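Local coordinates for WbbM protein (Klebsiella pneumoniae, PDB 6U4B) that probably acts as a trimeric bifunctional glycosyltransferase that polymerises O-antigen polysaccharide, with a magnesium ion bound in one of its domains, at residues Y197-Y211 / E259-Q271. Residues are numbered along the deposited sequence; the frame is centred on the assembly and turned at random.
Sequences YSTAIKTFNDASDGY and ERLFNIYIIKLQQ
Asn263 grips the backbone of Tyr211 with both ends of its amide. Tyr211 N donates to a lone pair of Asn263 OD1 in the carbonyl plane, over 2.6 Å and nearly straight at 161°. Asn263 ND2 returns a bond to Tyr211 O at 2.8 Å, approaching from above the plane of the Tyr211 carbonyl. The same ND2 also donates to Glu259 O, one turn back in its own helix. Both acceptors lie close to the amide plane, which fixes its rotation.

Asn263 CB lies over one face of the Phe204 ring, whose plane is 15° from that of the amide. Its CD1 meets Asn263 CB at 3.4 Å, and its CE2 meets Arg260 CG. With CG anti to the backbone N (chi1 167°), the ring enters a hole formed by Arg260, Asn263, Ile264 and Ile267. Ala200 is a smaller knob one turn earlier, among Ile264, Ile267, Lys268 and Gln271. Its small side chain is consistent with the close approach of the two segment axes, 8.5 Å.

At the far end Lys268 crosses Tyr197 at about a right angle. Its CG sits over one ring face, 3.8 Å from the centroid, and NZ makes an off-centre cation-pi contact. That ammonium also pairs with Asp272, while Tyr197 stacks on Trp229. Gln271 NE2 adds a weak bond to Thr203 OG1.

The contact packs helix 198-206 and the end of strand 209-210, with Tyr211 after it, against helix 253-272 in the DUF4422 region, away from the magnesium sites. Its middle is apolar, and the buried amide of Asn263 holds Tyr211 by its N and O as the chain leaves the strand.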
# COMPACT_ATOMS: atom_id res chain seq x y z
N TYR A 197 -11.14 41.91 -47.69
CA TYR A 197 -9.72 42.04 -47.40
C TYR A 197 -8.83 41.71 -48.59
O TYR A 197 -7.60 41.78 -48.45
CB TYR A 197 -9.34 41.13 -46.22
CG TYR A 197 -9.65 41.71 -44.86
CD1 TYR A 197 -10.95 41.77 -44.40
CD2 TYR A 197 -8.63 42.18 -44.04
CE1 TYR A 197 -11.24 42.29 -43.15
CE2 TYR A 197 -8.91 42.70 -42.79
CZ TYR A 197 -10.22 42.76 -42.35
OH TYR A 197 -10.50 43.28 -41.11
N SER A 198 -9.40 41.35 -49.74
CA SER A 198 -8.59 40.86 -50.85
C SER A 198 -7.56 41.89 -51.30
O SER A 198 -6.42 41.54 -51.60
CB SER A 198 -9.50 40.46 -52.02
OG SER A 198 -10.18 41.58 -52.55
N THR A 199 -7.95 43.17 -51.35
CA THR A 199 -7.01 44.21 -51.76
C THR A 199 -5.94 44.44 -50.70
O THR A 199 -4.78 44.70 -51.03
CB THR A 199 -7.76 45.50 -52.07
OG1 THR A 199 -8.71 45.27 -53.12
CG2 THR A 199 -6.79 46.60 -52.52
N ALA A 200 -6.32 44.35 -49.42
CA ALA A 200 -5.33 44.49 -48.36
C ALA A 200 -4.34 43.33 -48.37
O ALA A 200 -3.15 43.51 -48.06
CB ALA A 200 -6.03 44.58 -47.00
N ILE A 201 -4.81 42.13 -48.72
CA ILE A 201 -3.91 40.98 -48.84
C ILE A 201 -2.91 41.21 -49.96
O ILE A 201 -1.71 40.96 -49.81
CB ILE A 201 -4.72 39.69 -49.07
CG1 ILE A 201 -5.61 39.39 -47.86
CG2 ILE A 201 -3.79 38.52 -49.36
CD1 ILE A 201 -6.63 38.29 -48.11
N LYS A 202 -3.39 41.69 -51.12
CA LYS A 202 -2.51 41.95 -52.24
C LYS A 202 -1.49 43.04 -51.91
O LYS A 202 -0.32 42.94 -52.29
CB LYS A 202 -3.31 42.36 -53.48
CG LYS A 202 -4.21 41.29 -54.05
CD LYS A 202 -4.80 41.76 -55.37
CE LYS A 202 -5.76 40.74 -55.96
NZ LYS A 202 -6.97 40.59 -55.12
N THR A 203 -1.94 44.09 -51.22
CA THR A 203 -1.05 45.20 -50.90
C THR A 203 0.12 44.73 -50.04
O THR A 203 1.28 45.04 -50.33
CB THR A 203 -1.83 46.30 -50.18
OG1 THR A 203 -2.89 46.76 -51.02
CG2 THR A 203 -0.91 47.47 -49.84
N PHE A 204 -0.17 43.97 -48.99
CA PHE A 204 0.89 43.51 -48.10
C PHE A 204 1.80 42.51 -48.80
O PHE A 204 3.03 42.61 -48.69
CB PHE A 204 0.28 42.88 -46.84
CG PHE A 204 1.28 42.10 -46.03
CD1 PHE A 204 2.28 42.75 -45.34
CD2 PHE A 204 1.21 40.72 -45.98
CE1 PHE A 204 3.21 42.03 -44.59
CE2 PHE A 204 2.13 39.99 -45.24
CZ PHE A 204 3.13 40.65 -44.55
N ASN A 205 1.22 41.55 -49.51
CA ASN A 205 2.04 40.52 -50.16
C ASN A 205 2.98 41.12 -51.19
O ASN A 205 4.12 40.65 -51.34
CB ASN A 205 1.14 39.46 -50.79
CG ASN A 205 0.65 38.43 -49.79
OD1 ASN A 205 1.29 38.20 -48.76
ND2 ASN A 205 -0.48 37.81 -50.08
N ASP A 206 2.54 42.15 -51.91
CA ASP A 206 3.39 42.80 -52.90
C ASP A 206 4.29 43.88 -52.30
O ASP A 206 5.19 44.36 -53.00
CB ASP A 206 2.55 43.41 -54.02
CG ASP A 206 1.90 42.36 -54.90
OD1 ASP A 206 1.20 42.75 -55.87
OD2 ASP A 206 2.08 41.16 -54.63
N ALA A 207 4.07 44.27 -51.05
CA ALA A 207 4.90 45.29 -50.43
C ALA A 207 6.25 44.70 -50.02
O ALA A 207 6.41 43.49 -49.85
CB ALA A 207 4.20 45.90 -49.22
N SER A 208 7.23 45.59 -49.85
CA SER A 208 8.59 45.21 -49.50
C SER A 208 8.91 45.45 -48.02
O SER A 208 10.07 45.33 -47.63
CB SER A 208 9.59 45.96 -50.38
OG SER A 208 9.47 47.36 -50.20
N ASP A 209 7.91 45.78 -47.21
CA ASP A 209 8.15 46.06 -45.80
C ASP A 209 6.88 45.77 -45.01
O ASP A 209 5.80 45.58 -45.58
CB ASP A 209 8.64 47.50 -45.59
CG ASP A 209 7.63 48.54 -46.06
OD1 ASP A 209 7.85 49.74 -45.79
OD2 ASP A 209 6.61 48.16 -46.68
N GLY A 210 7.02 45.75 -43.70
CA GLY A 210 5.89 45.48 -42.83
C GLY A 210 6.35 45.32 -41.40
O GLY A 210 7.55 45.31 -41.10
N TYR A 211 5.37 45.20 -40.52
CA TYR A 211 5.62 45.06 -39.09
C TYR A 211 5.78 43.58 -38.76
O TYR A 211 4.80 42.86 -38.59
CB TYR A 211 4.50 45.69 -38.28
CG TYR A 211 4.22 47.14 -38.62
CD1 TYR A 211 3.15 47.48 -39.43
CD2 TYR A 211 5.03 48.15 -38.14
CE1 TYR A 211 2.89 48.80 -39.75
CE2 TYR A 211 4.78 49.48 -38.45
CZ TYR A 211 3.71 49.80 -39.26
OH TYR A 211 3.46 51.11 -39.58
N GLU A 259 1.94 37.06 -37.76
CA GLU A 259 2.69 38.29 -38.01
C GLU A 259 2.28 38.92 -39.34
O GLU A 259 2.25 40.15 -39.48
CB GLU A 259 4.19 38.01 -38.00
CG GLU A 259 4.75 37.64 -36.64
CD GLU A 259 6.26 37.47 -36.69
OE1 GLU A 259 6.77 36.55 -36.01
OE2 GLU A 259 6.92 38.23 -37.42
N ARG A 260 1.99 38.08 -40.34
CA ARG A 260 1.54 38.58 -41.64
C ARG A 260 0.09 39.04 -41.58
O ARG A 260 -0.25 40.08 -42.16
CB ARG A 260 1.71 37.50 -42.71
CG ARG A 260 3.13 37.32 -43.22
CD ARG A 260 4.00 36.53 -42.24
NE ARG A 260 5.37 36.40 -42.72
CZ ARG A 260 6.35 35.85 -42.03
NH1 ARG A 260 6.12 35.36 -40.81
NH2 ARG A 260 7.57 35.77 -42.55
N LEU A 261 -0.76 38.28 -40.88
CA LEU A 261 -2.16 38.68 -40.75
C LEU A 261 -2.29 40.01 -40.03
O LEU A 261 -3.18 40.81 -40.34
CB LEU A 261 -2.94 37.59 -40.03
CG LEU A 261 -3.04 36.24 -40.74
CD1 LEU A 261 -3.72 35.20 -39.85
CD2 LEU A 261 -3.78 36.38 -42.06
N PHE A 262 -1.41 40.26 -39.05
CA PHE A 262 -1.38 41.54 -38.36
C PHE A 262 -1.24 42.69 -39.34
O PHE A 262 -1.95 43.70 -39.25
CB PHE A 262 -0.23 41.53 -37.35
CG PHE A 262 -0.18 42.73 -36.44
CD1 PHE A 262 -1.28 43.10 -35.69
CD2 PHE A 262 0.99 43.47 -36.32
CE1 PHE A 262 -1.23 44.20 -34.86
CE2 PHE A 262 1.04 44.56 -35.48
CZ PHE A 262 -0.07 44.93 -34.75
N ASN A 263 -0.34 42.55 -40.32
CA ASN A 263 -0.14 43.58 -41.33
C ASN A 263 -1.35 43.70 -42.25
O ASN A 263 -1.78 44.81 -42.58
CB ASN A 263 1.11 43.29 -42.14
CG ASN A 263 2.38 43.55 -41.36
OD1 ASN A 263 2.95 44.65 -41.42
ND2 ASN A 263 2.85 42.55 -40.63
N ILE A 264 -1.90 42.56 -42.69
CA ILE A 264 -3.08 42.59 -43.55
C ILE A 264 -4.23 43.32 -42.86
O ILE A 264 -4.95 44.10 -43.49
CB ILE A 264 -3.47 41.15 -43.95
CG1 ILE A 264 -2.38 40.53 -44.82
CG2 ILE A 264 -4.81 41.14 -44.67
CD1 ILE A 264 -2.58 39.06 -45.11
N TYR A 265 -4.39 43.09 -41.56
CA TYR A 265 -5.47 43.73 -40.81
C TYR A 265 -5.25 45.24 -40.71
O TYR A 265 -6.20 46.02 -40.89
CB TYR A 265 -5.59 43.11 -39.42
CG TYR A 265 -6.62 43.77 -38.54
CD1 TYR A 265 -7.96 43.43 -38.62
CD2 TYR A 265 -6.25 44.75 -37.62
CE1 TYR A 265 -8.91 44.03 -37.81
CE2 TYR A 265 -7.19 45.36 -36.81
CZ TYR A 265 -8.51 45.00 -36.91
OH TYR A 265 -9.44 45.61 -36.10
N ILE A 266 -4.02 45.67 -40.41
CA ILE A 266 -3.74 47.09 -40.28
C ILE A 266 -3.92 47.80 -41.61
O ILE A 266 -4.51 48.89 -41.68
CB ILE A 266 -2.33 47.31 -39.71
CG1 ILE A 266 -2.27 46.88 -38.24
CG2 ILE A 266 -1.90 48.77 -39.85
CD1 ILE A 266 -0.91 47.04 -37.61
N ILE A 267 -3.42 47.21 -42.70
CA ILE A 267 -3.52 47.83 -44.01
C ILE A 267 -4.98 48.02 -44.40
O ILE A 267 -5.35 49.04 -45.00
CB ILE A 267 -2.75 47.00 -45.05
CG1 ILE A 267 -1.25 47.10 -44.80
CG2 ILE A 267 -3.10 47.44 -46.47
CD1 ILE A 267 -0.42 46.20 -45.69
N LYS A 268 -5.84 47.06 -44.05
CA LYS A 268 -7.26 47.20 -44.32
C LYS A 268 -7.87 48.37 -43.56
O LYS A 268 -8.71 49.10 -44.09
CB LYS A 268 -7.98 45.89 -43.96
CG LYS A 268 -9.49 45.99 -43.84
CD LYS A 268 -10.14 46.24 -45.19
CE LYS A 268 -11.63 45.96 -45.12
NZ LYS A 268 -12.25 46.57 -43.91
N LEU A 269 -7.44 48.57 -42.31
CA LEU A 269 -7.96 49.70 -41.53
C LEU A 269 -7.51 51.03 -42.11
O LEU A 269 -8.28 52.00 -42.11
CB LEU A 269 -7.51 49.57 -40.07
CG LEU A 269 -8.53 49.03 -39.07
CD1 LEU A 269 -9.20 47.77 -39.59
CD2 LEU A 269 -7.85 48.75 -37.73
N GLN A 270 -6.28 51.10 -42.62
CA GLN A 270 -5.80 52.33 -43.24
C GLN A 270 -6.49 52.60 -44.57
O GLN A 270 -6.69 53.76 -44.93
CB GLN A 270 -4.28 52.26 -43.42
CG GLN A 270 -3.52 52.12 -42.12
CD GLN A 270 -2.08 51.70 -42.31
OE1 GLN A 270 -1.79 50.77 -43.07
NE2 GLN A 270 -1.16 52.38 -41.63
N GLN A 271 -6.86 51.55 -45.30
CA GLN A 271 -7.53 51.74 -46.58
C GLN A 271 -8.99 52.16 -46.40
O GLN A 271 -9.53 52.88 -47.24
CB GLN A 271 -7.45 50.47 -47.42
CG GLN A 271 -6.06 50.16 -47.94
CD GLN A 271 -5.96 48.79 -48.58
OE1 GLN A 271 -6.83 47.94 -48.39
NE2 GLN A 271 -4.90 48.57 -49.35
O HOH W 1 1.50 51.98 -41.33